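Side-chain contacts in D-glyceraldehyde dehydrogenase (NADP(+)) (Thermoplasma acidophilum, PDB 5IZD), which oxidises D-glyceraldehyde to (R)-glycerate with NADP(+) as coenzyme in the non-phosphorylated Entner-Doudoroff pathway, working as a homotetramer: residues L5-Q10 / V42-D47; I68-E73 / V189-P194; K77-L82 / E99-V104; G179-I184 / L198-G203. All coordinates share one frame; numbering follows the deposited sequence.

Contact 1. Residues L5-Q10 / V42-D47; sequences LYIDGQ and VDRAID
Ile7 brings residues 5-10 onto helix 39-77, where it rests on Arg44 and Ala45. Leu5 comes first on the strand and packs on Val12 and Thr202, outside the contact proper. Ile7 then turns its branched side chain to the helix. Its CG2, anti to the backbone N (chi1 -66° sets CG1 beside that N), lies 3.8 Å from Arg44 CB. The same methyl is 3.8 Å from Ala45 N. On the other branch, Ile7 CG1 meets Ala45 CB at 4.2 Å. Ile7 CD1 reaches Arg44 NH2 at 3.8 Å, and the two side chains cross at about a right angle. The polar end of Arg44 has its ion partner in Asp41. With a serine in place of Ile7, Ala45 would probably lose part of its apolar cover and the Arg44 guanidinium would be more loosely placed. Beyond Ile7, Asp8 and Gly9 form the corner of a type I' turn, both with positive phi. The turn is closed by Ile7 N to Gln10 O at 2.9 Å and Gln10 N to Ile7 O at 3.2 Å. This is a beta hairpin with a two-residue type I' loop (Asp8-Gly9), joining strands 2-7 and 10-12 and laid against a long helix.

Contact 2. Residues I68-E73 / V189-P194; sequences IYRAKE and VEAGVP
Arg70 of helix 39-77 turns the side of its guanidinium to the backbone carbonyl of Ala191. NE and NH1 both donate to that one oxygen, a side-on grip. Arg70 NE lies 3.0 Å from Ala191 O, with an N-H...O angle of 139°. Arg70 NH1 is also 3.0 Å from Ala191 O, and its bond is bent to the same degree. The oxygen sits at the edge of the guanidinium, 18° out of its plane. The Arg70 chain bends at chi2 and chi3, which turns its NE/NH1 edge to the carbonyl oxygen.

Ala191 lies where helix 178-190 gives way to a turn, and Gly192 follows with positive phi in a Schellman motif. Carbonyls at such an end lack donors from a next turn, and Arg70 supplies two to this one. Its positive charge probably also suits the negative end of the helix dipole.

Beside the polar grip the two backbones come close, and the alanines meet methyl to methyl. Ala71 CB is 3.8 Å from Ala191 CB. Ala191 CB also presses on the helix backbone, 3.3 Å from Ala71 N. Arg70 CB flanks the same methyl, 3.7 Å from Ala191 CB. Ala71 packs further on Phe188, one helical turn back from the motif.

Contact 3. Residues K77-L82 / E99-V104; sequences KNRAEL and EEVDGV
Asp102 OD1 is gripped by both terminal nitrogens of Arg79 in an end-on salt bridge. Arg79 NH1 and Arg79 NH2 each lie 2.9 Å from Asp102 OD1. The oxygen lies in the guanidinium plane, and the two bonds are alike, with N-H...O angles of 143° and 145°. On the acceptor side they differ. NH2 meets OD1 nearly along its C-O direction, while NH1 comes from above the carboxylate plane. The two flat groups stand almost perpendicular, 82° apart.

Arg79 NH1 has a second carboxylate partner, Glu83, on its own helix. CG of Arg79 lies between the backbone N and the carbonyl carbon, and the chain bends at chi3. This carries the guanidinium across Val101. Val101 CG1 lies over one face of it, toward the rim, and is 3.8 Å from Arg79 CB. The other methyl, Val101 CG2, faces Leu82, whose CD2 is 3.7 Å from it. Leu82 continues inward to Ser180 and Trp183 of helix 178-190.

An alanine in place of Arg79 would probably leave Asp102 and Glu83 without their shared cation and open a gap over Val101 CG1. Helices 79-90 and 94-112, consecutive in the chain, are thus joined by an apolar patch with an ionic bridge at its outer side. The nearby cation is likely to keep Asp102 and Glu83 ionised.

Contact 4. Residues G179-I184 / L198-G203; sequences GSAEWI and LNFITG
Phe200 lies against Ala181 and Glu182, joining the helix and the second strand of a beta-alpha-beta unit. The unit runs through strand 168-172, helix 178-190 and strand 198-200 of the Rossmann-like coenzyme-binding domain. CG of Phe200 is anti to the backbone N (chi1 -178°), and the ring stands out from the strand to the helix. One ring face takes the Glu182 backbone in a CH-pi contact. Glu182 CA is 4.1 Å from the ring centroid, 28° off the ring normal. Ala181 comes in at the ring edge instead, with its CB 3.6 Å from Phe200 CE1. Thus neighbouring helix residues use the face and the edge of one ring.

Glu182 adds its aliphatic part and crosses the ring side chain at about a right angle. Its chain then bends at chi2 and leads the carboxylate away, where OE2 accepts a hydrogen bond from Lys4 N. Pro173, an NADP(+) site residue by similarity, packs on both Phe200 and Ala181. Gly203, in the loop after the strand, touches the bound NADP. The ring tip also reaches the helix backbone, with Phe200 CZ 3.6 Å from Glu182 N. Beside it, Glu182 CG and Phe200 CE2 are 3.8 Å apart.

In the fold
Contacts 1 and 2 follow in series along helix 39-77, near its start and its end, their centres 18 Å apart. Contact 3, on helices 79-90 and 94-112, falls between the two segments of contact 2, about 26 Å from contact 1 between centres. Helix 178-190 serves contacts 2 and 4, whose segments alternate and whose centres are 15 Å apart. Contact 4 touches all three others. Its Phe200 shares a backbone hydrogen bond with Tyr6 of contact 1, about 12 Å away between centres. Its Trp183 NE1 bonds to Glu81 OE1 of contact 3, about 16 Å away between centres. Val193 of contact 2 packs on Leu198. Together they tie the N-terminal hairpin and helical layer to the NADP-binding beta-alpha-beta unit.

Contact 1. Residues L5-Q10 / V42-D47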
loop_
_atom_site.group_PDB
_atom_site.type_symbol
_atom_site.label_atom_id
_atom_site.label_comp_id
_atom_site.label_asym_id
_atom_site.label_seq_id
_atom_site.Cartn_x
_atom_site.Cartn_y
_atom_site.Cartn_z
ATOM N N LEU A 5 -23.763 33.670 7.030
ATOM C CA LEU A 5 -22.568 33.266 6.335
ATOM C C LEU A 5 -21.363 33.280 7.303
ATOM O O LEU A 5 -21.324 34.078 8.220
ATOM C CB LEU A 5 -22.341 34.213 5.156
ATOM C CG LEU A 5 -23.574 34.451 4.280
ATOM C CD1 LEU A 5 -23.168 35.404 3.162
ATOM C CD2 LEU A 5 -24.104 33.133 3.709
ATOM N N TYR A 6 -20.378 32.411 7.063
ATOM C CA TYR A 6 -19.080 32.512 7.725
ATOM C C TYR A 6 -18.019 32.713 6.657
ATOM O O TYR A 6 -17.746 31.800 5.860
ATOM C CB TYR A 6 -18.793 31.292 8.596
ATOM C CG TYR A 6 -17.603 31.431 9.534
ATOM C CD1 TYR A 6 -17.674 32.233 10.699
ATOM C CD2 TYR A 6 -16.434 30.775 9.294
ATOM C CE1 TYR A 6 -16.576 32.340 11.570
ATOM C CE2 TYR A 6 -15.345 30.888 10.152
ATOM C CZ TYR A 6 -15.432 31.649 11.290
ATOM O OH TYR A 6 -14.354 31.729 12.119
ATOM N N ILE A 7 -17.490 33.933 6.574
ATOM C CA ILE A 7 -16.529 34.316 5.530
ATOM C C ILE A 7 -15.288 34.964 6.155
ATOM O O ILE A 7 -15.426 35.896 6.927
ATOM C CB ILE A 7 -17.180 35.269 4.500
ATOM C CG1 ILE A 7 -18.262 34.510 3.750
ATOM C CG2 ILE A 7 -16.150 35.787 3.487
ATOM C CD1 ILE A 7 -19.342 35.387 3.211
ATOM N N ASP A 8 -14.089 34.438 5.844
ATOM C CA ASP A 8 -12.810 34.977 6.417
ATOM C C ASP A 8 -12.885 35.202 7.934
ATOM O O ASP A 8 -12.469 36.275 8.446
ATOM C CB ASP A 8 -12.359 36.307 5.728
ATOM C CG ASP A 8 -10.823 36.626 5.947
ATOM O OD1 ASP A 8 -9.943 35.730 5.856
ATOM O OD2 ASP A 8 -10.499 37.793 6.263
ATOM N N GLY A 9 -13.434 34.214 8.625
ATOM C CA GLY A 9 -13.419 34.187 10.071
ATOM C C GLY A 9 -14.434 35.059 10.806
ATOM O O GLY A 9 -14.283 35.228 11.991
ATOM N N GLN A 10 -15.465 35.546 10.101
ATOM C CA GLN A 10 -16.592 36.319 10.650
ATOM C C GLN A 10 -17.954 35.750 10.208
ATOM O O GLN A 10 -18.112 35.304 9.053
ATOM C CB GLN A 10 -16.543 37.761 10.144
ATOM C CG GLN A 10 -15.179 38.375 9.922
ATOM C CD GLN A 10 -15.312 39.861 9.623
ATOM O OE1 GLN A 10 -15.981 40.251 8.661
ATOM N NE2 GLN A 10 -14.767 40.706 10.498
ATOM N N VAL A 42 -19.157 34.893 -2.454
ATOM C CA VAL A 42 -18.420 33.734 -2.922
ATOM C C VAL A 42 -16.947 34.052 -3.183
ATOM O O VAL A 42 -16.078 33.360 -2.680
ATOM C CB VAL A 42 -19.064 33.152 -4.208
ATOM C CG1 VAL A 42 -18.197 32.105 -4.823
ATOM C CG2 VAL A 42 -20.445 32.561 -3.899
ATOM N N ASP A 43 -16.689 35.091 -3.971
ATOM C CA ASP A 43 -15.323 35.598 -4.163
ATOM C C ASP A 43 -14.561 35.845 -2.853
ATOM O O ASP A 43 -13.452 35.328 -2.725
ATOM C CB ASP A 43 -15.302 36.842 -5.054
ATOM C CG ASP A 43 -15.574 36.514 -6.514
ATOM O OD1 ASP A 43 -15.572 35.352 -6.912
ATOM O OD2 ASP A 43 -15.819 37.434 -7.304
ATOM N N ARG A 44 -15.122 36.582 -1.892
ATOM C CA ARG A 44 -14.418 36.785 -0.621
ATOM C C ARG A 44 -14.120 35.468 0.084
ATOM O O ARG A 44 -13.028 35.305 0.658
ATOM C CB ARG A 44 -15.163 37.681 0.371
ATOM C CG ARG A 44 -15.197 39.153 0.020
ATOM C CD ARG A 44 -15.446 40.078 1.227
ATOM N NE ARG A 44 -16.418 39.601 2.221
ATOM C CZ ARG A 44 -17.753 39.585 2.071
ATOM N NH1 ARG A 44 -18.354 40.004 0.928
ATOM N NH2 ARG A 44 -18.507 39.129 3.079
ATOM N N ALA A 45 -15.078 34.527 0.030
ATOM C CA ALA A 45 -14.899 33.248 0.692
ATOM C C ALA A 45 -13.772 32.432 0.047
ATOM O O ALA A 45 -12.914 31.934 0.759
ATOM C CB ALA A 45 -16.212 32.474 0.753
ATOM N N ILE A 46 -13.768 32.322 -1.281
ATOM C CA ILE A 46 -12.721 31.620 -2.001
ATOM C C ILE A 46 -11.366 32.289 -1.813
ATOM O O ILE A 46 -10.372 31.604 -1.596
ATOM C CB ILE A 46 -13.070 31.449 -3.499
ATOM C CG1 ILE A 46 -14.165 30.394 -3.657
ATOM C CG2 ILE A 46 -11.850 31.034 -4.317
ATOM C CD1 ILE A 46 -14.830 30.445 -5.007
ATOM N N ASP A 47 -11.328 33.613 -1.919
ATOM C CA ASP A 47 -10.125 34.432 -1.556
ATOM C C ASP A 47 -9.593 34.231 -0.127
ATOM O O ASP A 47 -8.388 34.059 0.047
ATOM C CB ASP A 47 -10.325 35.924 -1.841
ATOM C CG ASP A 47 -10.406 36.232 -3.345
ATOM O OD1 ASP A 47 -10.202 35.365 -4.228
ATOM O OD2 ASP A 47 -10.720 37.357 -3.690
#

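Contact 2. Residues I68-E73 / V189-P194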
loop_
_atom_site.group_PDB
_atom_site.type_symbol
_atom_site.label_atom_id
_atom_site.label_comp_id
_atom_site.label_asym_id
_atom_site.label_seq_id
_atom_site.Cartn_x
_atom_site.Cartn_y
_atom_site.Cartn_z
ATOM N N ILE A 68 -9.469 19.082 14.663
ATOM C CA ILE A 68 -10.605 18.277 14.217
ATOM C C ILE A 68 -11.169 17.391 15.343
ATOM O O ILE A 68 -12.440 17.243 15.445
ATOM C CB ILE A 68 -10.253 17.426 12.972
ATOM C CG1 ILE A 68 -9.941 18.327 11.765
ATOM C CG2 ILE A 68 -11.344 16.405 12.627
ATOM C CD1 ILE A 68 -9.077 17.675 10.714
ATOM N N TYR A 69 -10.280 16.827 16.178
ATOM C CA TYR A 69 -10.727 16.026 17.340
ATOM C C TYR A 69 -11.533 16.862 18.389
ATOM O O TYR A 69 -12.522 16.405 18.953
ATOM C CB TYR A 69 -9.552 15.328 18.055
ATOM C CG TYR A 69 -8.914 14.115 17.342
ATOM C CD1 TYR A 69 -9.678 13.034 16.910
ATOM C CD2 TYR A 69 -7.523 14.052 17.147
ATOM C CE1 TYR A 69 -9.082 11.908 16.340
ATOM C CE2 TYR A 69 -6.910 12.955 16.528
ATOM C CZ TYR A 69 -7.690 11.894 16.113
ATOM O OH TYR A 69 -7.090 10.800 15.544
ATOM N N ARG A 70 -11.107 18.096 18.578
ATOM C CA ARG A 70 -11.731 19.065 19.456
ATOM C C ARG A 70 -13.161 19.267 18.952
ATOM O O ARG A 70 -14.068 19.121 19.702
ATOM C CB ARG A 70 -10.944 20.354 19.436
ATOM C CG ARG A 70 -10.969 21.135 20.739
ATOM C CD ARG A 70 -9.558 21.547 21.153
ATOM N NE ARG A 70 -9.065 22.556 20.257
ATOM C CZ ARG A 70 -7.806 22.706 19.920
ATOM N NH1 ARG A 70 -7.476 23.665 19.085
ATOM N NH2 ARG A 70 -6.886 21.913 20.434
ATOM N N ALA A 71 -13.322 19.564 17.669
ATOM C CA ALA A 71 -14.654 19.671 17.013
ATOM C C ALA A 71 -15.515 18.451 17.259
ATOM O O ALA A 71 -16.646 18.559 17.683
ATOM C CB ALA A 71 -14.557 19.931 15.534
ATOM N N LYS A 72 -14.947 17.280 17.026
ATOM C CA LYS A 72 -15.636 16.063 17.393
ATOM C C LYS A 72 -16.142 16.068 18.862
ATOM O O LYS A 72 -17.315 15.806 19.071
ATOM C CB LYS A 72 -14.798 14.834 17.187
ATOM C CG LYS A 72 -15.675 13.592 17.189
ATOM C CD LYS A 72 -14.947 12.369 17.642
ATOM C CE LYS A 72 -14.540 12.413 19.087
ATOM N NZ LYS A 72 -14.033 11.056 19.398
ATOM N N GLU A 73 -15.268 16.360 19.830
ATOM C CA GLU A 73 -15.667 16.386 21.252
ATOM C C GLU A 73 -16.785 17.423 21.549
ATOM O O GLU A 73 -17.669 17.123 22.336
ATOM C CB GLU A 73 -14.499 16.673 22.176
ATOM C CG GLU A 73 -13.387 15.616 22.131
ATOM C CD GLU A 73 -12.033 16.173 22.606
ATOM O OE1 GLU A 73 -11.970 16.910 23.633
ATOM O OE2 GLU A 73 -11.031 15.891 21.955
ATOM N N VAL A 189 -15.403 26.017 14.035
ATOM C CA VAL A 189 -14.970 27.350 14.484
ATOM C C VAL A 189 -14.621 27.382 15.993
ATOM O O VAL A 189 -13.482 27.756 16.364
ATOM C CB VAL A 189 -15.967 28.488 14.123
ATOM C CG1 VAL A 189 -15.465 29.836 14.643
ATOM C CG2 VAL A 189 -16.083 28.589 12.613
ATOM N N GLU A 190 -15.525 26.938 16.844
ATOM C CA GLU A 190 -15.246 26.915 18.278
ATOM C C GLU A 190 -14.066 25.994 18.646
ATOM O O GLU A 190 -13.433 26.217 19.653
ATOM C CB GLU A 190 -16.502 26.546 19.071
ATOM C CG GLU A 190 -17.628 27.578 18.935
ATOM C CD GLU A 190 -19.030 27.065 19.298
ATOM O OE1 GLU A 190 -19.952 27.938 19.394
ATOM O OE2 GLU A 190 -19.227 25.825 19.488
ATOM N N ALA A 191 -13.750 24.977 17.827
ATOM C CA ALA A 191 -12.618 24.092 18.083
ATOM C C ALA A 191 -11.269 24.723 17.702
ATOM O O ALA A 191 -10.208 24.099 17.952
ATOM C CB ALA A 191 -12.806 22.772 17.352
ATOM N N GLY A 192 -11.282 25.912 17.064
ATOM C CA GLY A 192 -10.040 26.609 16.660
ATOM C C GLY A 192 -9.592 26.565 15.202
ATOM O O GLY A 192 -8.436 26.896 14.915
ATOM N N VAL A 193 -10.465 26.186 14.261
ATOM C CA VAL A 193 -10.082 26.275 12.833
ATOM C C VAL A 193 -9.646 27.720 12.530
ATOM O O VAL A 193 -10.403 28.597 12.759
ATOM C CB VAL A 193 -11.230 25.873 11.876
ATOM C CG1 VAL A 193 -10.876 26.206 10.435
ATOM C CG2 VAL A 193 -11.486 24.397 11.996
ATOM N N PRO A 194 -8.433 27.939 11.993
ATOM C CA PRO A 194 -8.023 29.323 11.726
ATOM C C PRO A 194 -8.876 30.053 10.668
ATOM O O PRO A 194 -9.530 29.388 9.819
ATOM C CB PRO A 194 -6.582 29.192 11.232
ATOM C CG PRO A 194 -6.134 27.814 11.563
ATOM C CD PRO A 194 -7.407 26.976 11.575
#

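Contact 3. Residues K77-L82 / E99-V104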
loop_
_atom_site.group_PDB
_atom_site.type_symbol
_atom_site.label_atom_id
_atom_site.label_comp_id
_atom_site.label_asym_id
_atom_site.label_seq_id
_atom_site.Cartn_x
_atom_site.Cartn_y
_atom_site.Cartn_z
ATOM N N LYS A 77 -20.505 16.581 23.007
ATOM C CA LYS A 77 -20.989 17.205 24.230
ATOM C C LYS A 77 -22.379 17.847 24.037
ATOM O O LYS A 77 -23.209 17.802 24.923
ATOM C CB LYS A 77 -19.980 18.279 24.707
ATOM N N ASN A 78 -22.617 18.402 22.854
ATOM C CA ASN A 78 -23.820 19.176 22.546
ATOM C C ASN A 78 -24.702 18.526 21.501
ATOM O O ASN A 78 -25.496 19.220 20.860
ATOM C CB ASN A 78 -23.343 20.505 22.012
ATOM C CG ASN A 78 -22.596 21.298 23.041
ATOM O OD1 ASN A 78 -23.219 21.914 23.871
ATOM N ND2 ASN A 78 -21.256 21.289 22.990
ATOM N N ARG A 79 -24.519 17.219 21.308
ATOM C CA ARG A 79 -25.187 16.419 20.275
ATOM C C ARG A 79 -26.673 16.597 20.150
ATOM O O ARG A 79 -27.188 16.688 19.083
ATOM C CB ARG A 79 -24.806 14.944 20.307
ATOM C CG ARG A 79 -25.121 14.179 21.558
ATOM C CD ARG A 79 -24.805 12.710 21.383
ATOM N NE ARG A 79 -25.630 12.139 20.363
ATOM C CZ ARG A 79 -25.349 11.072 19.650
ATOM N NH1 ARG A 79 -26.216 10.658 18.768
ATOM N NH2 ARG A 79 -24.219 10.413 19.818
ATOM N N ALA A 80 -27.335 16.652 21.280
ATOM C CA ALA A 80 -28.765 16.911 21.335
ATOM C C ALA A 80 -29.229 18.090 20.462
ATOM O O ALA A 80 -30.254 17.984 19.799
ATOM C CB ALA A 80 -29.212 17.158 22.789
ATOM N N GLU A 81 -28.487 19.190 20.454
ATOM C CA GLU A 81 -28.859 20.349 19.642
ATOM C C GLU A 81 -28.878 19.987 18.133
ATOM O O GLU A 81 -29.774 20.368 17.367
ATOM C CB GLU A 81 -27.900 21.511 19.900
ATOM C CG GLU A 81 -27.969 22.107 21.312
ATOM C CD GLU A 81 -26.887 23.191 21.493
ATOM O OE1 GLU A 81 -26.142 23.478 20.510
ATOM O OE2 GLU A 81 -26.717 23.721 22.598
ATOM N N LEU A 82 -27.948 19.169 17.717
ATOM C CA LEU A 82 -27.905 18.770 16.330
ATOM C C LEU A 82 -29.007 17.780 15.954
ATOM O O LEU A 82 -29.579 17.892 14.882
ATOM C CB LEU A 82 -26.529 18.174 15.994
ATOM C CG LEU A 82 -26.428 17.778 14.532
ATOM C CD1 LEU A 82 -26.663 18.957 13.596
ATOM C CD2 LEU A 82 -25.047 17.204 14.281
ATOM N N GLU A 99 -28.958 8.424 15.020
ATOM C CA GLU A 99 -28.050 7.631 14.212
ATOM C C GLU A 99 -27.189 8.522 13.293
ATOM O O GLU A 99 -25.987 8.332 13.208
ATOM C CB GLU A 99 -28.833 6.537 13.456
ATOM C CG GLU A 99 -28.221 6.043 12.194
ATOM C CD GLU A 99 -28.977 4.857 11.615
ATOM O OE1 GLU A 99 -28.269 3.957 11.097
ATOM O OE2 GLU A 99 -30.226 4.849 11.636
ATOM N N GLU A 100 -27.779 9.537 12.691
ATOM C CA GLU A 100 -27.026 10.440 11.860
ATOM C C GLU A 100 -25.927 11.173 12.620
ATOM O O GLU A 100 -24.840 11.340 12.129
ATOM C CB GLU A 100 -27.913 11.400 11.100
ATOM C CG GLU A 100 -27.109 12.270 10.174
ATOM C CD GLU A 100 -27.909 12.987 9.134
ATOM O OE1 GLU A 100 -29.120 12.795 9.037
ATOM O OE2 GLU A 100 -27.314 13.752 8.412
ATOM N N VAL A 101 -26.227 11.591 13.835
ATOM C CA VAL A 101 -25.269 12.280 14.660
ATOM C C VAL A 101 -24.174 11.310 15.152
ATOM O O VAL A 101 -23.038 11.656 15.256
ATOM C CB VAL A 101 -25.969 13.068 15.778
ATOM C CG1 VAL A 101 -24.961 13.726 16.670
ATOM C CG2 VAL A 101 -26.882 14.113 15.158
ATOM N N ASP A 102 -24.548 10.080 15.418
ATOM C CA ASP A 102 -23.614 9.057 15.789
ATOM C C ASP A 102 -22.566 9.006 14.653
ATOM O O ASP A 102 -21.399 8.989 14.875
ATOM C CB ASP A 102 -24.326 7.715 15.841
ATOM C CG ASP A 102 -24.987 7.429 17.174
ATOM O OD1 ASP A 102 -24.823 8.196 18.101
ATOM O OD2 ASP A 102 -25.647 6.408 17.297
ATOM N N GLY A 103 -23.058 8.986 13.433
ATOM C CA GLY A 103 -22.269 8.917 12.236
ATOM C C GLY A 103 -21.395 10.100 11.989
ATOM O O GLY A 103 -20.341 9.968 11.436
ATOM N N VAL A 104 -21.839 11.269 12.403
ATOM C CA VAL A 104 -21.058 12.461 12.245
ATOM C C VAL A 104 -19.815 12.292 13.121
ATOM O O VAL A 104 -18.745 12.586 12.712
ATOM C CB VAL A 104 -21.863 13.740 12.646
ATOM C CG1 VAL A 104 -20.966 14.896 12.991
ATOM C CG2 VAL A 104 -22.827 14.175 11.566
#

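Contact 4. Residues G179-I184 / L198-G203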
loop_
_atom_site.group_PDB
_atom_site.type_symbol
_atom_site.label_atom_id
_atom_site.label_comp_id
_atom_site.label_asym_id
_atom_site.label_seq_id
_atom_site.Cartn_x
_atom_site.Cartn_y
_atom_site.Cartn_z
ATOM N N GLY A 179 -29.380 24.652 8.362
ATOM C CA GLY A 179 -29.203 24.776 9.829
ATOM C C GLY A 179 -28.176 23.749 10.361
ATOM O O GLY A 179 -27.305 24.057 11.194
ATOM N N SER A 180 -28.282 22.526 9.891
ATOM C CA SER A 180 -27.413 21.485 10.437
ATOM C C SER A 180 -25.959 21.748 9.999
ATOM O O SER A 180 -25.020 21.578 10.776
ATOM C CB SER A 180 -27.960 20.087 10.094
ATOM O OG SER A 180 -28.068 19.924 8.701
ATOM N N ALA A 181 -25.786 22.272 8.794
ATOM C CA ALA A 181 -24.453 22.561 8.285
ATOM C C ALA A 181 -23.839 23.709 9.098
ATOM O O ALA A 181 -22.693 23.661 9.503
ATOM C CB ALA A 181 -24.530 22.928 6.829
ATOM N N GLU A 182 -24.639 24.744 9.313
ATOM C CA GLU A 182 -24.177 25.915 10.033
ATOM C C GLU A 182 -23.753 25.506 11.394
ATOM O O GLU A 182 -22.796 26.024 11.903
ATOM C CB GLU A 182 -25.273 26.961 10.210
ATOM C CG GLU A 182 -24.694 28.305 10.638
ATOM C CD GLU A 182 -25.592 29.117 11.493
ATOM O OE1 GLU A 182 -26.236 28.521 12.397
ATOM O OE2 GLU A 182 -25.648 30.370 11.268
ATOM N N TRP A 183 -24.537 24.649 12.023
ATOM C CA TRP A 183 -24.238 24.235 13.394
ATOM C C TRP A 183 -22.873 23.455 13.488
ATOM O O TRP A 183 -22.034 23.722 14.383
ATOM C CB TRP A 183 -25.408 23.450 13.954
ATOM C CG TRP A 183 -25.294 23.043 15.376
ATOM C CD1 TRP A 183 -25.832 23.684 16.434
ATOM C CD2 TRP A 183 -24.587 21.875 15.917
ATOM N NE1 TRP A 183 -25.536 23.007 17.599
ATOM C CE2 TRP A 183 -24.809 21.877 17.309
ATOM C CE3 TRP A 183 -23.850 20.843 15.359
ATOM C CZ2 TRP A 183 -24.264 20.907 18.162
ATOM C CZ3 TRP A 183 -23.306 19.829 16.204
ATOM C CH2 TRP A 183 -23.516 19.887 17.591
ATOM N N ILE A 184 -22.636 22.584 12.527
ATOM C CA ILE A 184 -21.380 21.839 12.451
ATOM C C ILE A 184 -20.212 22.764 12.227
ATOM O O ILE A 184 -19.228 22.674 12.949
ATOM C CB ILE A 184 -21.442 20.748 11.355
ATOM C CG1 ILE A 184 -22.393 19.655 11.827
ATOM C CG2 ILE A 184 -20.068 20.142 11.098
ATOM C CD1 ILE A 184 -22.900 18.768 10.736
ATOM N N LEU A 198 -11.992 27.538 6.741
ATOM C CA LEU A 198 -13.324 27.018 6.563
ATOM C C LEU A 198 -14.298 28.174 6.359
ATOM O O LEU A 198 -14.424 29.013 7.227
ATOM C CB LEU A 198 -13.761 26.224 7.798
ATOM C CG LEU A 198 -15.171 25.609 7.730
ATOM C CD1 LEU A 198 -15.319 24.712 6.522
ATOM C CD2 LEU A 198 -15.446 24.813 8.983
ATOM N N ASN A 199 -14.992 28.181 5.229
ATOM C CA ASN A 199 -15.982 29.218 4.906
ATOM C C ASN A 199 -17.318 28.557 4.568
ATOM O O ASN A 199 -17.349 27.490 3.951
ATOM C CB ASN A 199 -15.509 30.095 3.752
ATOM C CG ASN A 199 -14.121 30.661 3.988
ATOM O OD1 ASN A 199 -13.976 31.783 4.523
ATOM N ND2 ASN A 199 -13.108 29.903 3.658
ATOM N N PHE A 200 -18.411 29.265 4.908
ATOM C CA PHE A 200 -19.771 28.757 4.860
ATOM C C PHE A 200 -20.605 29.746 4.081
ATOM O O PHE A 200 -20.748 30.923 4.488
ATOM C CB PHE A 200 -20.324 28.623 6.279
ATOM C CG PHE A 200 -21.728 28.064 6.359
ATOM C CD1 PHE A 200 -22.000 26.755 6.003
ATOM C CD2 PHE A 200 -22.780 28.858 6.771
ATOM C CE1 PHE A 200 -23.289 26.237 6.118
ATOM C CE2 PHE A 200 -24.092 28.343 6.869
ATOM C CZ PHE A 200 -24.335 27.016 6.526
ATOM N N ILE A 201 -21.136 29.265 2.967
ATOM C CA ILE A 201 -21.887 30.069 2.019
ATOM C C ILE A 201 -23.211 29.351 1.741
ATOM O O ILE A 201 -23.223 28.174 1.288
ATOM C CB ILE A 201 -21.113 30.196 0.699
ATOM C CG1 ILE A 201 -19.950 31.159 0.847
ATOM C CG2 ILE A 201 -22.023 30.684 -0.427
ATOM C CD1 ILE A 201 -20.360 32.609 0.974
ATOM N N THR A 202 -24.318 30.045 1.971
ATOM C CA THR A 202 -25.633 29.535 1.658
ATOM C C THR A 202 -26.172 30.399 0.506
ATOM O O THR A 202 -25.769 31.553 0.323
ATOM C CB THR A 202 -26.639 29.618 2.870
ATOM O OG1 THR A 202 -26.747 30.960 3.367
ATOM C CG2 THR A 202 -26.212 28.644 4.018
ATOM N N GLY A 203 -27.094 29.817 -0.241
ATOM C CA GLY A 203 -27.717 30.438 -1.389
ATOM C C GLY A 203 -28.072 29.352 -2.372
ATOM O O GLY A 203 -27.429 28.253 -2.382
#